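Local coordinates for cell wall surface anchor family protein (Jo),Cell wall surface anchor family protein (In) (Streptococcus pneumoniae, PDB 5MKC) that belongs to a pneumococcal pilus adhesin and joins two of its fragments by autocatalytic formation of a covalent isopeptide bond, at residues P19-Y24 and P30-K35; L210-V215 and T219-P224. One frame throughout, in Å; residues are numbered along the deposited sequence.

Interaction 1: P19-Y24 and P30-K35; sequences PQTGTY and PYQIIK. With SO4 (sulfate ion), chain I.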
# COMPACT_ATOMS: atom_id res chain seq x y z
N PRO A 19 -0.78 -14.17 -16.00
CA PRO A 19 -2.06 -14.28 -15.29
C PRO A 19 -2.94 -13.10 -15.65
O PRO A 19 -2.44 -11.98 -15.79
CB PRO A 19 -1.66 -14.21 -13.82
CG PRO A 19 -0.34 -13.53 -13.81
CD PRO A 19 0.34 -13.92 -15.09
N GLN A 20 -4.23 -13.35 -15.81
CA GLN A 20 -5.16 -12.32 -16.25
C GLN A 20 -5.83 -11.64 -15.07
O GLN A 20 -6.33 -10.52 -15.21
CB GLN A 20 -6.26 -12.92 -17.15
CG GLN A 20 -5.76 -13.43 -18.49
CD GLN A 20 -4.93 -12.39 -19.22
OE1 GLN A 20 -5.37 -11.28 -19.49
NE2 GLN A 20 -3.69 -12.75 -19.52
N THR A 21 -5.87 -12.31 -13.91
CA THR A 21 -6.62 -11.81 -12.75
C THR A 21 -5.94 -12.08 -11.42
O THR A 21 -5.03 -12.90 -11.31
CB THR A 21 -8.03 -12.41 -12.68
OG1 THR A 21 -7.94 -13.76 -12.27
CG2 THR A 21 -8.77 -12.34 -14.04
N GLY A 22 -6.38 -11.36 -10.40
CA GLY A 22 -6.23 -11.79 -9.02
C GLY A 22 -7.58 -11.92 -8.35
O GLY A 22 -8.62 -11.62 -8.95
N THR A 23 -7.59 -12.40 -7.10
CA THR A 23 -8.83 -12.61 -6.38
C THR A 23 -8.78 -11.91 -5.05
O THR A 23 -7.86 -12.08 -4.29
CB THR A 23 -9.12 -14.10 -6.18
OG1 THR A 23 -9.25 -14.73 -7.47
CG2 THR A 23 -10.44 -14.32 -5.40
N TYR A 24 -9.77 -11.07 -4.78
CA TYR A 24 -9.94 -10.51 -3.45
C TYR A 24 -10.38 -11.61 -2.47
O TYR A 24 -11.44 -12.20 -2.64
CB TYR A 24 -11.01 -9.42 -3.48
CG TYR A 24 -10.64 -8.14 -4.17
CD1 TYR A 24 -9.57 -7.39 -3.74
CD2 TYR A 24 -11.39 -7.64 -5.24
CE1 TYR A 24 -9.25 -6.18 -4.35
CE2 TYR A 24 -11.07 -6.44 -5.85
CZ TYR A 24 -10.00 -5.72 -5.38
OH TYR A 24 -9.62 -4.52 -5.94
N PRO A 30 -12.98 -11.65 -8.69
CA PRO A 30 -11.74 -11.34 -9.40
C PRO A 30 -11.54 -9.87 -9.71
O PRO A 30 -12.49 -9.11 -9.79
CB PRO A 30 -11.87 -12.13 -10.69
CG PRO A 30 -13.33 -12.30 -10.91
CD PRO A 30 -14.04 -12.10 -9.61
N TYR A 31 -10.28 -9.45 -9.81
CA TYR A 31 -9.92 -8.16 -10.38
C TYR A 31 -8.95 -8.37 -11.53
O TYR A 31 -8.17 -9.30 -11.51
CB TYR A 31 -9.32 -7.23 -9.34
CG TYR A 31 -8.13 -7.76 -8.56
CD1 TYR A 31 -6.84 -7.58 -9.01
CD2 TYR A 31 -8.30 -8.41 -7.33
CE1 TYR A 31 -5.74 -8.03 -8.28
CE2 TYR A 31 -7.21 -8.88 -6.62
CZ TYR A 31 -5.93 -8.69 -7.09
OH TYR A 31 -4.84 -9.15 -6.37
N GLN A 32 -9.05 -7.56 -12.57
CA GLN A 32 -8.20 -7.70 -13.73
C GLN A 32 -6.83 -7.12 -13.42
O GLN A 32 -6.71 -6.22 -12.59
CB GLN A 32 -8.82 -6.96 -14.92
CG GLN A 32 -10.26 -7.37 -15.23
CD GLN A 32 -10.45 -8.89 -15.37
OE1 GLN A 32 -11.18 -9.54 -14.56
NE2 GLN A 32 -9.76 -9.48 -16.36
N ILE A 33 -5.80 -7.65 -14.08
CA ILE A 33 -4.47 -7.06 -13.98
C ILE A 33 -3.89 -6.85 -15.35
O ILE A 33 -4.13 -7.64 -16.22
CB ILE A 33 -3.48 -7.89 -13.13
CG1 ILE A 33 -3.29 -9.27 -13.73
CG2 ILE A 33 -3.92 -7.97 -11.68
CD1 ILE A 33 -2.57 -10.21 -12.79
N ILE A 34 -3.14 -5.76 -15.53
CA ILE A 34 -2.61 -5.38 -16.84
C ILE A 34 -1.19 -4.80 -16.75
O ILE A 34 -0.71 -4.50 -15.67
CB ILE A 34 -3.51 -4.35 -17.53
CG1 ILE A 34 -3.46 -3.02 -16.77
CG2 ILE A 34 -4.94 -4.89 -17.65
CD1 ILE A 34 -4.06 -1.87 -17.54
N LYS A 35 -0.56 -4.68 -17.91
CA LYS A 35 0.82 -4.26 -18.05
C LYS A 35 1.03 -2.95 -17.36
O LYS A 35 0.18 -2.06 -17.44
CB LYS A 35 1.18 -4.13 -19.53
CG LYS A 35 2.31 -3.17 -19.85
CD LYS A 35 3.22 -3.66 -20.98
CE LYS A 35 3.07 -2.85 -22.26
NZ LYS A 35 4.12 -1.80 -22.41
S SO4 I . 6.61 0.35 -21.98
O1 SO4 I . 6.17 -0.59 -23.04
O2 SO4 I . 7.80 -0.20 -21.28
O3 SO4 I . 6.98 1.66 -22.57
O4 SO4 I . 5.49 0.55 -21.04
O HOH W 1 -5.37 -10.86 -4.34

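Interaction 2: L210-V215 and T219-P224; sequences LHPKEV and TVRDFP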
# COMPACT_ATOMS: atom_id res chain seq x y z
N LEU A 210 -7.04 -3.44 4.98
CA LEU A 210 -7.44 -2.33 5.85
C LEU A 210 -8.47 -2.85 6.87
O LEU A 210 -9.46 -3.48 6.48
CB LEU A 210 -8.09 -1.23 5.02
CG LEU A 210 -8.74 -0.11 5.86
CD1 LEU A 210 -7.71 0.70 6.61
CD2 LEU A 210 -9.59 0.82 5.00
N HIS A 211 -8.20 -2.65 8.16
CA HIS A 211 -9.23 -2.74 9.21
C HIS A 211 -9.74 -1.35 9.51
O HIS A 211 -9.05 -0.60 10.17
CB HIS A 211 -8.66 -3.35 10.50
CG HIS A 211 -8.42 -4.83 10.42
ND1 HIS A 211 -7.31 -5.37 9.79
CD2 HIS A 211 -9.15 -5.87 10.87
CE1 HIS A 211 -7.37 -6.69 9.86
NE2 HIS A 211 -8.47 -7.02 10.51
N PRO A 212 -10.89 -0.98 8.97
CA PRO A 212 -11.25 0.44 9.02
C PRO A 212 -11.55 0.95 10.43
O PRO A 212 -11.35 2.11 10.68
CB PRO A 212 -12.49 0.56 8.10
CG PRO A 212 -12.81 -0.82 7.62
CD PRO A 212 -11.84 -1.81 8.21
N LYS A 213 -12.07 0.10 11.31
CA LYS A 213 -12.61 0.57 12.60
C LYS A 213 -12.10 -0.28 13.75
O LYS A 213 -12.26 -1.48 13.74
CB LYS A 213 -14.15 0.48 12.60
CG LYS A 213 -14.87 1.50 11.72
CD LYS A 213 -16.41 1.34 11.88
CE LYS A 213 -17.25 2.35 11.08
NZ LYS A 213 -17.07 2.20 9.60
N GLU A 214 -11.46 0.35 14.73
CA GLU A 214 -11.06 -0.36 15.94
C GLU A 214 -12.28 -0.99 16.66
O GLU A 214 -12.14 -2.03 17.31
CB GLU A 214 -10.30 0.57 16.89
CG GLU A 214 -11.14 1.74 17.36
CD GLU A 214 -10.47 2.56 18.43
OE1 GLU A 214 -9.51 2.08 19.08
OE2 GLU A 214 -10.95 3.70 18.63
N VAL A 215 -13.45 -0.38 16.52
CA VAL A 215 -14.65 -0.92 17.17
C VAL A 215 -15.19 -2.17 16.46
O VAL A 215 -15.95 -2.94 17.04
CB VAL A 215 -15.75 0.15 17.36
CG1 VAL A 215 -16.48 0.38 16.06
CG2 VAL A 215 -16.74 -0.29 18.42
N THR A 219 -13.99 -6.72 10.81
CA THR A 219 -14.18 -6.14 9.49
C THR A 219 -12.85 -5.84 8.83
O THR A 219 -12.07 -5.01 9.30
CB THR A 219 -14.98 -4.82 9.55
OG1 THR A 219 -16.23 -5.08 10.13
CG2 THR A 219 -15.21 -4.22 8.19
N VAL A 220 -12.63 -6.53 7.71
CA VAL A 220 -11.41 -6.43 6.96
C VAL A 220 -11.71 -6.21 5.46
O VAL A 220 -12.66 -6.80 4.90
CB VAL A 220 -10.58 -7.72 7.16
CG1 VAL A 220 -11.32 -8.94 6.69
CG2 VAL A 220 -9.29 -7.64 6.41
N ARG A 221 -10.90 -5.36 4.82
CA ARG A 221 -11.03 -5.09 3.38
C ARG A 221 -9.69 -5.28 2.69
O ARG A 221 -8.68 -4.68 3.08
CB ARG A 221 -11.45 -3.65 3.15
CG ARG A 221 -12.61 -3.17 3.98
CD ARG A 221 -13.90 -3.83 3.53
NE ARG A 221 -15.03 -3.32 4.29
CZ ARG A 221 -16.16 -3.97 4.46
NH1 ARG A 221 -16.35 -5.19 3.94
NH2 ARG A 221 -17.11 -3.44 5.21
N ASP A 222 -9.70 -6.06 1.62
CA ASP A 222 -8.47 -6.32 0.87
C ASP A 222 -8.11 -5.23 -0.14
O ASP A 222 -8.99 -4.67 -0.81
CB ASP A 222 -8.62 -7.62 0.11
CG ASP A 222 -8.51 -8.82 1.02
OD1 ASP A 222 -7.38 -9.08 1.48
OD2 ASP A 222 -9.52 -9.50 1.25
N PHE A 223 -6.82 -4.91 -0.21
CA PHE A 223 -6.22 -4.19 -1.32
C PHE A 223 -5.90 -5.21 -2.43
O PHE A 223 -5.55 -6.35 -2.13
CB PHE A 223 -4.88 -3.58 -0.90
CG PHE A 223 -4.98 -2.43 0.06
CD1 PHE A 223 -4.78 -1.14 -0.37
CD2 PHE A 223 -5.13 -2.65 1.42
CE1 PHE A 223 -4.82 -0.07 0.50
CE2 PHE A 223 -5.13 -1.58 2.33
CZ PHE A 223 -4.99 -0.29 1.86
N PRO A 224 -5.97 -4.80 -3.70
CA PRO A 224 -5.50 -5.64 -4.81
C PRO A 224 -3.96 -5.64 -4.87
O PRO A 224 -3.33 -4.70 -4.37
CB PRO A 224 -6.08 -4.96 -6.03
CG PRO A 224 -6.10 -3.49 -5.65
CD PRO A 224 -6.40 -3.46 -4.15
O HOH W 2 -12.17 -2.80 11.10

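Interaction 1: P19-Y24 and P30-K35
Pro19 opens this antiparallel hairpin, in the N-terminal part of the engineered chain, by laying CG 4.1 Å from CD1 of Ile33. Gln20 then gives its carbonyl: Ile33 N reaches Gln20 O at 3.1 Å, with the donor 39° above the carbonyl plane. Thr21 and Gln32 form a non-hydrogen-bonded pair whose side chains lie alongside, the CG2 methyl against the amide of Gln32. Gly22 faces Tyr31 in a hydrogen-bonded pair, evidenced by Gly22 N to Tyr31 O and Tyr31 N to Gly22 O, both 2.9 Å. Tyr31 has CG between its backbone N and carbonyl carbon (chi1 54°), which swings the ring across the partner strand. There Gly22 CA makes a CH-pi contact 3.8 Å from the ring centroid, over the face. Thr23 contributes its carbonyl through a water, 2.8 Å from Thr23 O and 2.7 Å from Tyr31 OH, which also bonds Ile225 N. Tyr24 closes the segment: CD2 of Tyr31 sits over the centre of the Tyr24 ring, with the planes at 45°, and Arg55 adds a cation-pi contact. Strand 21-24 thus pairs with strand 29-35, whose Gln32 and Ile34 form backbone hydrogen bonds with Asn51 and Asn49 of strand 44-57, while Pro19 and Ile33 both pack on Lys227 of strand 227-228.

Interaction 2: L210-V215 and T219-P224
Leu210 N donates to Arg221 O at 2.8 Å, and Arg221 N returns the bond to Leu210 O at 2.9 Å, with both donors in the plane of the carbonyl they meet. The pair defines a beta hairpin of strands 209-211 and 221-222 in the Ig-like domain of the fusion. Strand 221-222 is an outermost strand of its five-stranded antiparallel sheet within this chain. Regular pairing is brief, one hydrogen-bonded bridge, and side chains carry the contact onward.

Beyond the bridge, the backbone carbonyl of Thr219 is approached by carbon from two residues: His211 CD2 and Pro212 CD each come within 3.4 Å of Thr219 O. A water accepts a hydrogen bond from Lys213 N and donates to Thr219 O, although more acceptors lie near it than it has protons to give. Over one face of the His211 imidazole, near the rim, sits Val220 CB, 4.0 Å above the plane.

On the other side of the bridge Phe223 turns its CE2 to Leu210 CB, also 4.0 Å; CG of Phe223 stands anti to its carbonyl carbon (chi1 -70°), which places the ring beside Leu210. Both side chains reach Val83 of strand 76-89, consistent with an apolar layer between the hairpin and that strand. The Arg221 chain, bent at chi2 (-71°), passes its CG by Leu210 O. Its NE forms a salt bridge with Glu59, which probably helps fix the guanidinium. The methyl CG2 of Thr219 then lies 3.5 Å above the plane of the Arg221 guanidinium, displaced toward its rim.

How the interactions relate
From the N terminus, interaction 1 comes first: residues 19-24 and 30-35 close a short hairpin with five residues between them. Interaction 2 follows in series much later, when 210-215 and 219-224 close a second hairpin with three intervening residues. Neither encloses nor crosses the other, and they lie about 21 Å apart, centre to centre. Their ends nevertheless meet. Tyr24 OH lies 3.6 Å from Pro224 CB and Tyr31 CE1 lies 3.8 Å from the same Pro224 CB, so the aromatic pair of interaction 1 packs on the trailing end of interaction 2. This ties the N-terminal hairpin to the edge of the Ig-like sheet; Arg55, meeting both Tyr24 and Asp222, links the two further.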